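Local structure of electron transfer flavoprotein, alpha subunit (Thermotoga maritima, 7KOE) at residues B[45-51]-B[67-73]; B[58-63]-B[171-177]; B[124-128]-B[163-168]. The protein binds flavin-adenine dinucleotide as the alpha subunit of an electron transfer flavoprotein and probably passes electrons between redox partners. All coordinates share one frame; numbering follows the deposited sequence.

Interaction 1 (B[45-51]-B[67-73]); sequences LLGEGLE and YVKNREF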
ATOM      1  N   LEU B  45      38.319 -24.214  40.871  1.00 52.84           N
ATOM      2  CA  LEU B  45      37.825 -25.374  41.589  1.00 52.84           C
ATOM      3  C   LEU B  45      38.043 -25.124  43.071  1.00 52.84           C
ATOM      4  O   LEU B  45      39.125 -24.688  43.473  1.00 52.84           O
ATOM      5  CB  LEU B  45      38.542 -26.644  41.119  1.00 52.84           C
ATOM      6  CG  LEU B  45      37.910 -28.013  41.363  1.00 52.84           C
ATOM      7  CD1 LEU B  45      38.360 -28.958  40.269  1.00 52.84           C
ATOM      8  CD2 LEU B  45      38.275 -28.579  42.710  1.00 52.84           C
ATOM      9  N   LEU B  46      37.019 -25.390  43.874  1.00 55.91           N
ATOM     10  CA  LEU B  46      37.014 -25.034  45.285  1.00 55.91           C
ATOM     11  C   LEU B  46      36.810 -26.287  46.121  1.00 55.91           C
ATOM     12  O   LEU B  46      35.893 -27.069  45.858  1.00 55.91           O
ATOM     13  CB  LEU B  46      35.919 -24.008  45.590  1.00 55.91           C
ATOM     14  CG  LEU B  46      36.100 -22.565  45.107  1.00 55.91           C
ATOM     15  CD1 LEU B  46      35.568 -22.368  43.700  1.00 55.91           C
ATOM     16  CD2 LEU B  46      35.408 -21.610  46.051  1.00 55.91           C
ATOM     17  N   GLY B  47      37.659 -26.471  47.122  1.00 59.58           N
ATOM     18  CA  GLY B  47      37.586 -27.590  48.031  1.00 59.58           C
ATOM     19  C   GLY B  47      38.960 -28.139  48.316  1.00 59.58           C
ATOM     20  O   GLY B  47      39.970 -27.676  47.777  1.00 59.58           O
ATOM     21  N   GLU B  48      39.005 -29.144  49.183  1.00 64.19           N
ATOM     22  CA  GLU B  48      40.236 -29.846  49.512  1.00 64.19           C
ATOM     23  C   GLU B  48      40.079 -31.326  49.204  1.00 64.19           C
ATOM     24  O   GLU B  48      39.028 -31.917  49.470  1.00 64.19           O
ATOM     25  CB  GLU B  48      40.617 -29.657  50.978  1.00 64.19           C
ATOM     26  CG  GLU B  48      41.313 -28.343  51.256  1.00 64.19           C
ATOM     27  CD  GLU B  48      42.812 -28.503  51.388  1.00 64.19           C
ATOM     28  OE1 GLU B  48      43.498 -27.487  51.628  1.00 64.19           O
ATOM     29  OE2 GLU B  48      43.304 -29.641  51.245  1.00 64.19           O
ATOM     30  N   GLY B  49      41.129 -31.918  48.648  1.00 57.47           N
ATOM     31  CA  GLY B  49      41.079 -33.319  48.291  1.00 57.47           C
ATOM     32  C   GLY B  49      40.450 -33.587  46.947  1.00 57.47           C
ATOM     33  O   GLY B  49      39.779 -34.608  46.777  1.00 57.47           O
ATOM     34  N   LEU B  50      40.641 -32.694  45.984  1.00 58.42           N
ATOM     35  CA  LEU B  50      40.055 -32.839  44.661  1.00 58.42           C
ATOM     36  C   LEU B  50      41.128 -32.756  43.589  1.00 58.42           C
ATOM     37  O   LEU B  50      40.920 -32.182  42.517  1.00 58.42           O
ATOM     38  CB  LEU B  50      38.976 -31.787  44.430  1.00 58.42           C
ATOM     39  CG  LEU B  50      37.659 -32.051  45.154  1.00 58.42           C
ATOM     40  CD1 LEU B  50      36.991 -30.742  45.483  1.00 58.42           C
ATOM     41  CD2 LEU B  50      36.741 -32.928  44.324  1.00 58.42           C
ATOM     42  N   GLU B  51      42.301 -33.329  43.862  1.00 59.32           N
ATOM     43  CA  GLU B  51      43.323 -33.457  42.832  1.00 59.32           C
ATOM     44  C   GLU B  51      42.995 -34.558  41.837  1.00 59.32           C
ATOM     45  O   GLU B  51      43.562 -34.575  40.740  1.00 59.32           O
ATOM     46  CB  GLU B  51      44.689 -33.722  43.465  1.00 59.32           C
ATOM     47  CG  GLU B  51      45.266 -32.539  44.216  1.00 59.32           C
ATOM     48  CD  GLU B  51      44.911 -32.557  45.687  1.00 59.32           C
ATOM     49  OE1 GLU B  51      44.188 -33.482  46.111  1.00 59.32           O
ATOM     50  OE2 GLU B  51      45.357 -31.650  46.420  1.00 59.32           O
ATOM     51  N   TYR B  67      43.002 -24.098  41.671  1.00 57.41           N
ATOM     52  CA  TYR B  67      42.436 -25.043  42.630  1.00 57.41           C
ATOM     53  C   TYR B  67      42.456 -24.377  44.000  1.00 57.41           C
ATOM     54  O   TYR B  67      43.412 -24.496  44.762  1.00 57.41           O
ATOM     55  CB  TYR B  67      43.209 -26.356  42.580  1.00 57.41           C
ATOM     56  CG  TYR B  67      42.827 -27.432  43.581  1.00 57.41           C
ATOM     57  CD1 TYR B  67      41.519 -27.588  44.021  1.00 57.41           C
ATOM     58  CD2 TYR B  67      43.775 -28.344  44.024  1.00 57.41           C
ATOM     59  CE1 TYR B  67      41.182 -28.583  44.923  1.00 57.41           C
ATOM     60  CE2 TYR B  67      43.444 -29.349  44.912  1.00 57.41           C
ATOM     61  CZ  TYR B  67      42.147 -29.459  45.362  1.00 57.41           C
ATOM     62  OH  TYR B  67      41.816 -30.454  46.250  1.00 57.41           O
ATOM     63  N   VAL B  68      41.374 -23.665  44.308  1.00 57.99           N
ATOM     64  CA  VAL B  68      41.233 -22.965  45.580  1.00 57.99           C
ATOM     65  C   VAL B  68      40.974 -23.989  46.677  1.00 57.99           C
ATOM     66  O   VAL B  68      40.135 -24.883  46.522  1.00 57.99           O
ATOM     67  CB  VAL B  68      40.105 -21.925  45.501  1.00 57.99           C
ATOM     68  CG1 VAL B  68      40.017 -21.126  46.785  1.00 57.99           C
ATOM     69  CG2 VAL B  68      40.319 -21.002  44.317  1.00 57.99           C
ATOM     70  N   LYS B  69      41.695 -23.862  47.785  1.00 62.82           N
ATOM     71  CA  LYS B  69      41.721 -24.872  48.831  1.00 62.82           C
ATOM     72  C   LYS B  69      41.074 -24.342  50.099  1.00 62.82           C
ATOM     73  O   LYS B  69      41.547 -23.352  50.668  1.00 62.82           O
ATOM     74  CB  LYS B  69      43.159 -25.294  49.128  1.00 62.82           C
ATOM     75  CG  LYS B  69      44.023 -25.384  47.905  1.00 62.82           C
ATOM     76  CD  LYS B  69      43.827 -26.717  47.243  1.00 62.82           C
ATOM     77  CE  LYS B  69      44.345 -27.851  48.112  1.00 62.82           C
ATOM     78  NZ  LYS B  69      45.791 -27.704  48.442  1.00 62.82           N
ATOM     79  N   ASN B  70      40.013 -25.014  50.541  1.00 64.55           N
ATOM     80  CA  ASN B  70      39.504 -24.867  51.897  1.00 64.55           C
ATOM     81  C   ASN B  70      38.667 -26.094  52.231  1.00 64.55           C
ATOM     82  O   ASN B  70      38.126 -26.752  51.339  1.00 64.55           O
ATOM     83  CB  ASN B  70      38.677 -23.594  52.086  1.00 64.55           C
ATOM     84  CG  ASN B  70      38.691 -23.116  53.516  1.00 64.55           C
ATOM     85  OD1 ASN B  70      39.288 -23.754  54.380  1.00 64.55           O
ATOM     86  ND2 ASN B  70      38.053 -21.983  53.774  1.00 64.55           N
ATOM     87  N   ARG B  71      38.582 -26.401  53.527  1.00 66.97           N
ATOM     88  CA  ARG B  71      37.820 -27.562  53.970  1.00 66.97           C
ATOM     89  C   ARG B  71      36.321 -27.305  53.940  1.00 66.97           C
ATOM     90  O   ARG B  71      35.538 -28.244  53.762  1.00 66.97           O
ATOM     91  CB  ARG B  71      38.267 -27.973  55.377  1.00 66.97           C
ATOM     92  CG  ARG B  71      37.775 -29.338  55.857  1.00 66.97           C
ATOM     93  CD  ARG B  71      38.024 -30.439  54.832  1.00 66.97           C
ATOM     94  NE  ARG B  71      39.425 -30.521  54.425  1.00 66.97           N
ATOM     95  CZ  ARG B  71      40.334 -31.287  55.017  1.00 66.97           C
ATOM     96  NH1 ARG B  71      39.997 -32.048  56.049  1.00 66.97           N
ATOM     97  NH2 ARG B  71      41.584 -31.293  54.573  1.00 66.97           N
ATOM     98  N   GLU B  72      35.903 -26.052  54.090  1.00 67.50           N
ATOM     99  CA  GLU B  72      34.490 -25.700  54.062  1.00 67.50           C
ATOM    100  C   GLU B  72      33.975 -25.402  52.659  1.00 67.50           C
ATOM    101  O   GLU B  72      32.949 -24.732  52.532  1.00 67.50           O
ATOM    102  CB  GLU B  72      34.206 -24.498  54.975  1.00 67.50           C
ATOM    103  CG  GLU B  72      34.625 -24.645  56.446  1.00 67.50           C
ATOM    104  CD  GLU B  72      36.091 -24.332  56.705  1.00 67.50           C
ATOM    105  OE1 GLU B  72      36.709 -23.641  55.873  1.00 67.50           O
ATOM    106  OE2 GLU B  72      36.622 -24.781  57.742  1.00 67.50           O
ATOM    107  N   PHE B  73      34.651 -25.868  51.610  1.00 60.81           N
ATOM    108  CA  PHE B  73      34.182 -25.669  50.245  1.00 60.81           C
ATOM    109  C   PHE B  73      33.726 -26.958  49.577  1.00 60.81           C
ATOM    110  O   PHE B  73      33.277 -26.912  48.428  1.00 60.81           O
ATOM    111  CB  PHE B  73      35.271 -25.020  49.380  1.00 60.81           C
ATOM    112  CG  PHE B  73      35.521 -23.568  49.682  1.00 60.81           C
ATOM    113  CD1 PHE B  73      34.640 -22.833  50.457  1.00 60.81           C
ATOM    114  CD2 PHE B  73      36.639 -22.936  49.170  1.00 60.81           C
ATOM    115  CE1 PHE B  73      34.882 -21.500  50.728  1.00 60.81           C
ATOM    116  CE2 PHE B  73      36.883 -21.603  49.433  1.00 60.81           C
ATOM    117  CZ  PHE B  73      36.002 -20.886  50.214  1.00 60.81           C
TER
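L46 lays its CD2 methyl over a face of the F73 ring, 4.0 Å from the ring centroid, in a CH-pi contact, while its CG rests beside CB of V68 on the same face of the sheet. Across the sheet L45 and Y67 pair in turn, with L45 CD2 against Y67 CD1 at 3.6 Å. Between the two faces the backbones run parallel: L45 O receives a weak bond from V68 N, and V68 O takes the amide of G47 at 3.0 Å. With CG turned away from its backbone N (chi1 176°), the Y67 ring leans over the loop that follows the neighbouring strand. Its hydroxyl OH accepts a nearly straight hydrogen bond from L50 N (165°), the N-cap residue of the next helix, so the tyrosine ties the strand to the start of that helix. A phenylalanine here would probably leave the buried N-H of L50 without its acceptor and the turn before the helix less firmly placed. The ring is flanked by K69 and E51: K69 CD sits 3.5 Å above its plane, over the centre, and the E51 carboxylate, turned nearly perpendicular to it, brings OE2 to the edge at CE2, 3.4 Å away. Further out lies charge. E48 forms a long salt bridge from OE1 to K69 NZ (3.9 Å), although the stronger partner of K69 is E185. The segments carry the ends of the two strands of a right-handed beta-alpha-beta crossover, strand 40-46, helix 51-60, strand 65-69. Helix 78-84 covers L46 with Y81 and A84, and F73 with L80 and A84, and strand 181-185 packs alongside Y67 and K69.

Interaction 2 (B[58-63]-B[171-177]); sequences IQRGAD and LPPDPER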
ATOM      1  N   ILE B  58      42.360 -30.758  33.187  1.00 64.08           N
ATOM      2  CA  ILE B  58      43.414 -30.485  32.218  1.00 64.08           C
ATOM      3  C   ILE B  58      43.386 -31.505  31.089  1.00 64.08           C
ATOM      4  O   ILE B  58      43.717 -31.182  29.943  1.00 64.08           O
ATOM      5  CB  ILE B  58      44.777 -30.451  32.929  1.00 64.08           C
ATOM      6  CG1 ILE B  58      44.660 -29.663  34.229  1.00 64.08           C
ATOM      7  CG2 ILE B  58      45.828 -29.814  32.045  1.00 64.08           C
ATOM      8  CD1 ILE B  58      45.951 -29.528  34.987  1.00 64.08           C
ATOM      9  N   GLN B  59      42.977 -32.740  31.379  1.00 69.25           N
ATOM     10  CA  GLN B  59      42.778 -33.716  30.317  1.00 69.25           C
ATOM     11  C   GLN B  59      41.566 -33.389  29.457  1.00 69.25           C
ATOM     12  O   GLN B  59      41.529 -33.783  28.287  1.00 69.25           O
ATOM     13  CB  GLN B  59      42.634 -35.116  30.907  1.00 69.25           C
ATOM     14  CG  GLN B  59      43.849 -35.581  31.680  1.00 69.25           C
ATOM     15  CD  GLN B  59      43.641 -36.932  32.323  1.00 69.25           C
ATOM     16  OE1 GLN B  59      42.893 -37.765  31.813  1.00 69.25           O
ATOM     17  NE2 GLN B  59      44.299 -37.156  33.453  1.00 69.25           N
ATOM     18  N   ARG B  60      40.580 -32.674  30.004  1.00 64.58           N
ATOM     19  CA  ARG B  60      39.416 -32.281  29.222  1.00 64.58           C
ATOM     20  C   ARG B  60      39.647 -31.004  28.428  1.00 64.58           C
ATOM     21  O   ARG B  60      38.859 -30.700  27.528  1.00 64.58           O
ATOM     22  CB  ARG B  60      38.198 -32.107  30.129  1.00 64.58           C
ATOM     23  CG  ARG B  60      37.719 -33.390  30.772  1.00 64.58           C
ATOM     24  CD  ARG B  60      37.024 -34.286  29.778  1.00 64.58           C
ATOM     25  NE  ARG B  60      36.447 -35.458  30.426  1.00 64.58           N
ATOM     26  CZ  ARG B  60      35.619 -36.308  29.829  1.00 64.58           C
ATOM     27  NH1 ARG B  60      35.270 -36.120  28.565  1.00 64.58           N
ATOM     28  NH2 ARG B  60      35.140 -37.347  30.496  1.00 64.58           N
ATOM     29  N   GLY B  61      40.695 -30.248  28.737  1.00 59.88           N
ATOM     30  CA  GLY B  61      41.024 -29.102  27.918  1.00 59.88           C
ATOM     31  C   GLY B  61      41.310 -27.828  28.683  1.00 59.88           C
ATOM     32  O   GLY B  61      41.500 -26.775  28.072  1.00 59.88           O
ATOM     33  N   ALA B  62      41.336 -27.894  30.010  1.00 58.36           N
ATOM     34  CA  ALA B  62      41.688 -26.724  30.801  1.00 58.36           C
ATOM     35  C   ALA B  62      43.169 -26.429  30.630  1.00 58.36           C
ATOM     36  O   ALA B  62      44.007 -27.321  30.808  1.00 58.36           O
ATOM     37  CB  ALA B  62      41.350 -26.946  32.270  1.00 58.36           C
ATOM     38  N   ASP B  63      43.492 -25.190  30.247  1.00 60.66           N
ATOM     39  CA  ASP B  63      44.895 -24.824  30.088  1.00 60.66           C
ATOM     40  C   ASP B  63      45.591 -24.769  31.437  1.00 60.66           C
ATOM     41  O   ASP B  63      46.638 -25.395  31.628  1.00 60.66           O
ATOM     42  CB  ASP B  63      45.018 -23.479  29.373  1.00 60.66           C
ATOM     43  CG  ASP B  63      44.518 -23.532  27.950  1.00 60.66           C
ATOM     44  OD1 ASP B  63      43.773 -24.474  27.612  1.00 60.66           O
ATOM     45  OD2 ASP B  63      44.863 -22.624  27.166  1.00 60.66           O
ATOM     46  N   LEU B 171      35.033 -32.487  25.210  1.00 69.41           N
ATOM     47  CA  LEU B 171      36.285 -32.960  24.646  1.00 69.41           C
ATOM     48  C   LEU B 171      36.691 -34.263  25.324  1.00 69.41           C
ATOM     49  O   LEU B 171      36.426 -34.453  26.516  1.00 69.41           O
ATOM     50  CB  LEU B 171      37.385 -31.921  24.831  1.00 69.41           C
ATOM     51  CG  LEU B 171      37.340 -30.690  23.930  1.00 69.41           C
ATOM     52  CD1 LEU B 171      38.405 -29.689  24.342  1.00 69.41           C
ATOM     53  CD2 LEU B 171      37.518 -31.096  22.478  1.00 69.41           C
ATOM     54  N   PRO B 172      37.311 -35.193  24.596  1.00 69.58           N
ATOM     55  CA  PRO B 172      37.722 -36.448  25.219  1.00 69.58           C
ATOM     56  C   PRO B 172      38.904 -36.228  26.146  1.00 69.58           C
ATOM     57  O   PRO B 172      39.731 -35.328  25.915  1.00 69.58           O
ATOM     58  CB  PRO B 172      38.105 -37.334  24.020  1.00 69.58           C
ATOM     59  CG  PRO B 172      37.471 -36.680  22.833  1.00 69.58           C
ATOM     60  CD  PRO B 172      37.505 -35.221  23.137  1.00 69.58           C
ATOM     61  N   PRO B 173      39.016 -37.013  27.226  1.00 71.11           N
ATOM     62  CA  PRO B 173      40.136 -36.830  28.162  1.00 71.11           C
ATOM     63  C   PRO B 173      41.470 -37.271  27.577  1.00 71.11           C
ATOM     64  O   PRO B 173      41.699 -38.460  27.337  1.00 71.11           O
ATOM     65  CB  PRO B 173      39.736 -37.691  29.368  1.00 71.11           C
ATOM     66  CG  PRO B 173      38.773 -38.686  28.831  1.00 71.11           C
ATOM     67  CD  PRO B 173      38.053 -38.022  27.699  1.00 71.11           C
ATOM     68  N   ASP B 174      42.357 -36.308  27.345  1.00 74.30           N
ATOM     69  CA  ASP B 174      43.655 -36.572  26.740  1.00 74.30           C
ATOM     70  C   ASP B 174      44.753 -36.396  27.779  1.00 74.30           C
ATOM     71  O   ASP B 174      44.966 -35.272  28.257  1.00 74.30           O
ATOM     72  CB  ASP B 174      43.890 -35.637  25.553  1.00 74.30           C
ATOM     73  CG  ASP B 174      44.904 -36.183  24.569  1.00 74.30           C
ATOM     74  OD1 ASP B 174      45.456 -37.274  24.822  1.00 74.30           O
ATOM     75  OD2 ASP B 174      45.145 -35.521  23.539  1.00 74.30           O
ATOM     76  N   PRO B 175      45.480 -37.451  28.152  1.00 75.51           N
ATOM     77  CA  PRO B 175      46.566 -37.313  29.131  1.00 75.51           C
ATOM     78  C   PRO B 175      47.848 -36.710  28.579  1.00 75.51           C
ATOM     79  O   PRO B 175      48.839 -36.642  29.312  1.00 75.51           O
ATOM     80  CB  PRO B 175      46.809 -38.766  29.580  1.00 75.51           C
ATOM     81  CG  PRO B 175      45.661 -39.566  29.031  1.00 75.51           C
ATOM     82  CD  PRO B 175      45.248 -38.857  27.794  1.00 75.51           C
ATOM     83  N   GLU B 176      47.858 -36.286  27.313  1.00 77.04           N
ATOM     84  CA  GLU B 176      49.058 -35.702  26.724  1.00 77.04           C
ATOM     85  C   GLU B 176      49.334 -34.313  27.287  1.00 77.04           C
ATOM     86  O   GLU B 176      50.478 -33.992  27.628  1.00 77.04           O
ATOM     87  CB  GLU B 176      48.909 -35.651  25.202  1.00 77.04           C
ATOM     88  CG  GLU B 176      49.985 -34.860  24.475  1.00 77.04           C
ATOM     89  CD  GLU B 176      49.497 -34.301  23.153  1.00 77.04           C
ATOM     90  OE1 GLU B 176      48.641 -33.391  23.172  1.00 77.04           O
ATOM     91  OE2 GLU B 176      49.965 -34.770  22.094  1.00 77.04           O
ATOM     92  N   ARG B 177      48.305 -33.485  27.406  1.00 69.88           N
ATOM     93  CA  ARG B 177      48.488 -32.103  27.815  1.00 69.88           C
ATOM     94  C   ARG B 177      48.550 -31.988  29.331  1.00 69.88           C
ATOM     95  O   ARG B 177      47.900 -32.741  30.060  1.00 69.88           O
ATOM     96  CB  ARG B 177      47.359 -31.228  27.272  1.00 69.88           C
ATOM     97  CG  ARG B 177      45.960 -31.765  27.524  1.00 69.88           C
ATOM     98  CD  ARG B 177      44.928 -30.852  26.889  1.00 69.88           C
ATOM     99  NE  ARG B 177      45.128 -29.465  27.296  1.00 69.88           N
ATOM    100  CZ  ARG B 177      44.907 -28.418  26.510  1.00 69.88           C
ATOM    101  NH1 ARG B 177      44.477 -28.599  25.269  1.00 69.88           N
ATOM    102  NH2 ARG B 177      45.115 -27.190  26.964  1.00 69.88           N
TER
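R177 and R60 reach the opposite segment by different bends. In R177, CG stands between the backbone N and the carbonyl carbon (chi1 49°) and the chain folds again at chi3, which carries the aliphatic part past I58 O, with CD 3.3 Å from that oxygen, and the guanidinium on to D63. There NH2 and D63 OD1 form a salt bridge of 3.1 Å, the carboxylate and guanidinium planes inclined by 30°; D63 OD1 also pairs with R30, so the aspartate is shared by two arginines. R60, bent at chi2 (-73°), turns toward the loop and donates from NH1 to L171 O at 2.9 Å, with the carbonyl oxygen lying at the guanidinium edge, in its plane. P173 CD covers a face of the same group, 3.5 Å above it. In this Rossmann-like alpha/beta domain the contact fastens the C-terminal end of helix 51-60, where G61 leaves helical geometry with positive phi, to the irregular connection between strands 160-163 and 181-185. The helix end offers a backbone carbonyl as well: Q59 O accepts a straight hydrogen bond from D174 N (2.8 Å), and Q59 CB packs against D174 O. The side chain of L171 rests on the backbone carbonyl of R60, its CD1 3.4 Å from R60 O. Helix 21-33 borders the site through W23 and I26 against R60, and R30 against L171 and R177.

Interaction 3 (B[124-128]-B[163-168]); sequences CTGLD and VRPGVM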
ATOM      1  N   CYS B 124      22.520 -19.933  29.112  1.00 40.97           N
ATOM      2  CA  CYS B 124      22.859 -19.662  27.727  1.00 40.97           C
ATOM      3  C   CYS B 124      22.972 -20.957  26.936  1.00 40.97           C
ATOM      4  O   CYS B 124      23.243 -22.028  27.479  1.00 40.97           O
ATOM      5  CB  CYS B 124      24.166 -18.886  27.631  1.00 40.97           C
ATOM      6  SG  CYS B 124      24.176 -17.365  28.564  1.00 40.97           S
ATOM      7  N   THR B 125      22.739 -20.846  25.631  1.00 46.17           N
ATOM      8  CA  THR B 125      22.829 -21.980  24.725  1.00 46.17           C
ATOM      9  C   THR B 125      23.639 -21.687  23.473  1.00 46.17           C
ATOM     10  O   THR B 125      23.825 -22.591  22.652  1.00 46.17           O
ATOM     11  CB  THR B 125      21.427 -22.445  24.299  1.00 46.17           C
ATOM     12  OG1 THR B 125      20.649 -21.312  23.900  1.00 46.17           O
ATOM     13  CG2 THR B 125      20.722 -23.178  25.424  1.00 46.17           C
ATOM     14  N   GLY B 126      24.114 -20.459  23.294  1.00 51.03           N
ATOM     15  CA  GLY B 126      24.656 -20.040  22.018  1.00 51.03           C
ATOM     16  C   GLY B 126      25.916 -19.205  22.081  1.00 51.03           C
ATOM     17  O   GLY B 126      26.031 -18.234  21.325  1.00 51.03           O
ATOM     18  N   LEU B 127      26.821 -19.528  23.009  1.00 53.94           N
ATOM     19  CA  LEU B 127      28.062 -18.777  23.188  1.00 53.94           C
ATOM     20  C   LEU B 127      28.903 -18.761  21.917  1.00 53.94           C
ATOM     21  O   LEU B 127      29.136 -19.799  21.293  1.00 53.94           O
ATOM     22  CB  LEU B 127      28.880 -19.378  24.326  1.00 53.94           C
ATOM     23  CG  LEU B 127      28.315 -19.347  25.738  1.00 53.94           C
ATOM     24  CD1 LEU B 127      29.362 -19.868  26.683  1.00 53.94           C
ATOM     25  CD2 LEU B 127      27.919 -17.941  26.111  1.00 53.94           C
ATOM     26  N   ASP B 128      29.347 -17.566  21.536  1.00 59.98           N
ATOM     27  CA  ASP B 128      30.139 -17.361  20.334  1.00 59.98           C
ATOM     28  C   ASP B 128      30.849 -16.024  20.463  1.00 59.98           C
ATOM     29  O   ASP B 128      30.366 -15.116  21.142  1.00 59.98           O
ATOM     30  CB  ASP B 128      29.272 -17.386  19.072  1.00 59.98           C
ATOM     31  CG  ASP B 128      29.969 -18.042  17.899  1.00 59.98           C
ATOM     32  OD1 ASP B 128      31.141 -18.447  18.051  1.00 59.98           O
ATOM     33  OD2 ASP B 128      29.345 -18.152  16.823  1.00 59.98           O
ATOM     34  N   VAL B 163      25.647 -21.143  31.662  1.00 41.84           N
ATOM     35  CA  VAL B 163      25.396 -21.910  30.447  1.00 41.84           C
ATOM     36  C   VAL B 163      24.599 -23.157  30.790  1.00 41.84           C
ATOM     37  O   VAL B 163      24.892 -23.840  31.776  1.00 41.84           O
ATOM     38  CB  VAL B 163      26.713 -22.282  29.743  1.00 41.84           C
ATOM     39  CG1 VAL B 163      26.456 -22.753  28.327  1.00 41.84           C
ATOM     40  CG2 VAL B 163      27.672 -21.118  29.749  1.00 41.84           C
ATOM     41  N   ARG B 164      23.611 -23.462  29.951  1.00 45.28           N
ATOM     42  CA  ARG B 164      22.713 -24.585  30.186  1.00 45.28           C
ATOM     43  C   ARG B 164      23.456 -25.908  30.042  1.00 45.28           C
ATOM     44  O   ARG B 164      24.199 -26.091  29.071  1.00 45.28           O
ATOM     45  CB  ARG B 164      21.543 -24.520  29.207  1.00 45.28           C
ATOM     46  CG  ARG B 164      20.763 -25.810  29.065  1.00 45.28           C
ATOM     47  CD  ARG B 164      19.705 -25.697  27.991  1.00 45.28           C
ATOM     48  NE  ARG B 164      18.567 -24.905  28.440  1.00 45.28           N
ATOM     49  CZ  ARG B 164      17.542 -24.568  27.669  1.00 45.28           C
ATOM     50  NH1 ARG B 164      17.508 -24.947  26.400  1.00 45.28           N
ATOM     51  NH2 ARG B 164      16.550 -23.849  28.168  1.00 45.28           N
ATOM     52  N   PRO B 165      23.301 -26.841  30.985  1.00 46.23           N
ATOM     53  CA  PRO B 165      24.007 -28.125  30.895  1.00 46.23           C
ATOM     54  C   PRO B 165      23.450 -28.991  29.775  1.00 46.23           C
ATOM     55  O   PRO B 165      22.271 -29.353  29.778  1.00 46.23           O
ATOM     56  CB  PRO B 165      23.765 -28.757  32.271  1.00 46.23           C
ATOM     57  CG  PRO B 165      23.361 -27.624  33.153  1.00 46.23           C
ATOM     58  CD  PRO B 165      22.595 -26.704  32.266  1.00 46.23           C
ATOM     59  N   GLY B 166      24.308 -29.321  28.814  1.00 53.51           N
ATOM     60  CA  GLY B 166      23.973 -30.228  27.735  1.00 53.51           C
ATOM     61  C   GLY B 166      24.028 -29.620  26.351  1.00 53.51           C
ATOM     62  O   GLY B 166      24.057 -30.365  25.363  1.00 53.51           O
ATOM     63  N   VAL B 167      24.040 -28.291  26.237  1.00 54.53           N
ATOM     64  CA  VAL B 167      24.043 -27.676  24.916  1.00 54.53           C
ATOM     65  C   VAL B 167      25.446 -27.645  24.315  1.00 54.53           C
ATOM     66  O   VAL B 167      25.591 -27.621  23.086  1.00 54.53           O
ATOM     67  CB  VAL B 167      23.392 -26.281  25.006  1.00 54.53           C
ATOM     68  CG1 VAL B 167      24.284 -25.286  25.744  1.00 54.53           C
ATOM     69  CG2 VAL B 167      22.987 -25.770  23.628  1.00 54.53           C
ATOM     70  N   MET B 168      26.486 -27.705  25.139  1.00 59.89           N
ATOM     71  CA  MET B 168      27.849 -27.777  24.644  1.00 59.89           C
ATOM     72  C   MET B 168      28.274 -29.237  24.515  1.00 59.89           C
ATOM     73  O   MET B 168      27.559 -30.153  24.920  1.00 59.89           O
ATOM     74  CB  MET B 168      28.786 -27.001  25.563  1.00 59.89           C
ATOM     75  CG  MET B 168      28.353 -25.563  25.767  1.00 59.89           C
ATOM     76  SD  MET B 168      27.751 -24.830  24.233  1.00 59.89           S
ATOM     77  CE  MET B 168      27.449 -23.146  24.749  1.00 59.89           C
TER
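C124 and V163 end two neighbouring parallel strands of the Rossmann-like sheet, 120-124 and 160-163, and the chain of the second then folds through a type II beta turn, R164 to V167, with P165 and G166 at its centre. Between the two segments the backbone link is R164 N to C124 O, 2.9 Å long and practically straight; C124 also bonds to T162. The tight part is apolar and buried. L127, with its CG opposite its carbonyl carbon (chi1 -64°), points its CD1 at CG2 of V163, tip to tip at 3.7 Å, while the CE methyl of M168 comes across the leucine at about a right angle and reaches CG at 4.0 Å. L98, L25 and M138 press on this cluster from strand 97-100, helix 21-33 and strand 137-142. The partly exposed side, by contrast, mixes polar and apolar groups. T125 runs alongside R164, pointing the same way, with CG2 3.7 Å from R164 CD, and the hydroxyl OG1 is taken up by T139 O. The guanidinium of R164 is engaged beyond the contact, by D123 at NE and E289 at NH2. V167 belongs to the T125 side: its CG1 nears C124 O, and its CG2 meets T125 CB, while that same methyl stands 3.4 Å from T125 O.

In the fold
Interaction 1 and interaction 2 cross along the chain: helix 51-60 starts at the end of 45-51 and finishes within 58-63, so one contact secures the start of this crossover helix and the other its end, with centres about 20 Å apart. Interaction 3 is nested in the loop that interaction 2 closes, and its segment 163-168 leads on toward 171-177; their centres are likewise about 20 Å apart. Helix 21-33 spans both, through R30 at one and L25 at the other. Interactions 1 and 3 do not touch, their nearest atoms about 16 Å apart. Interaction 3 lies near the flavin, the C124 side chain being about 7 Å from a bound FAD whose pocket includes L120 and T121.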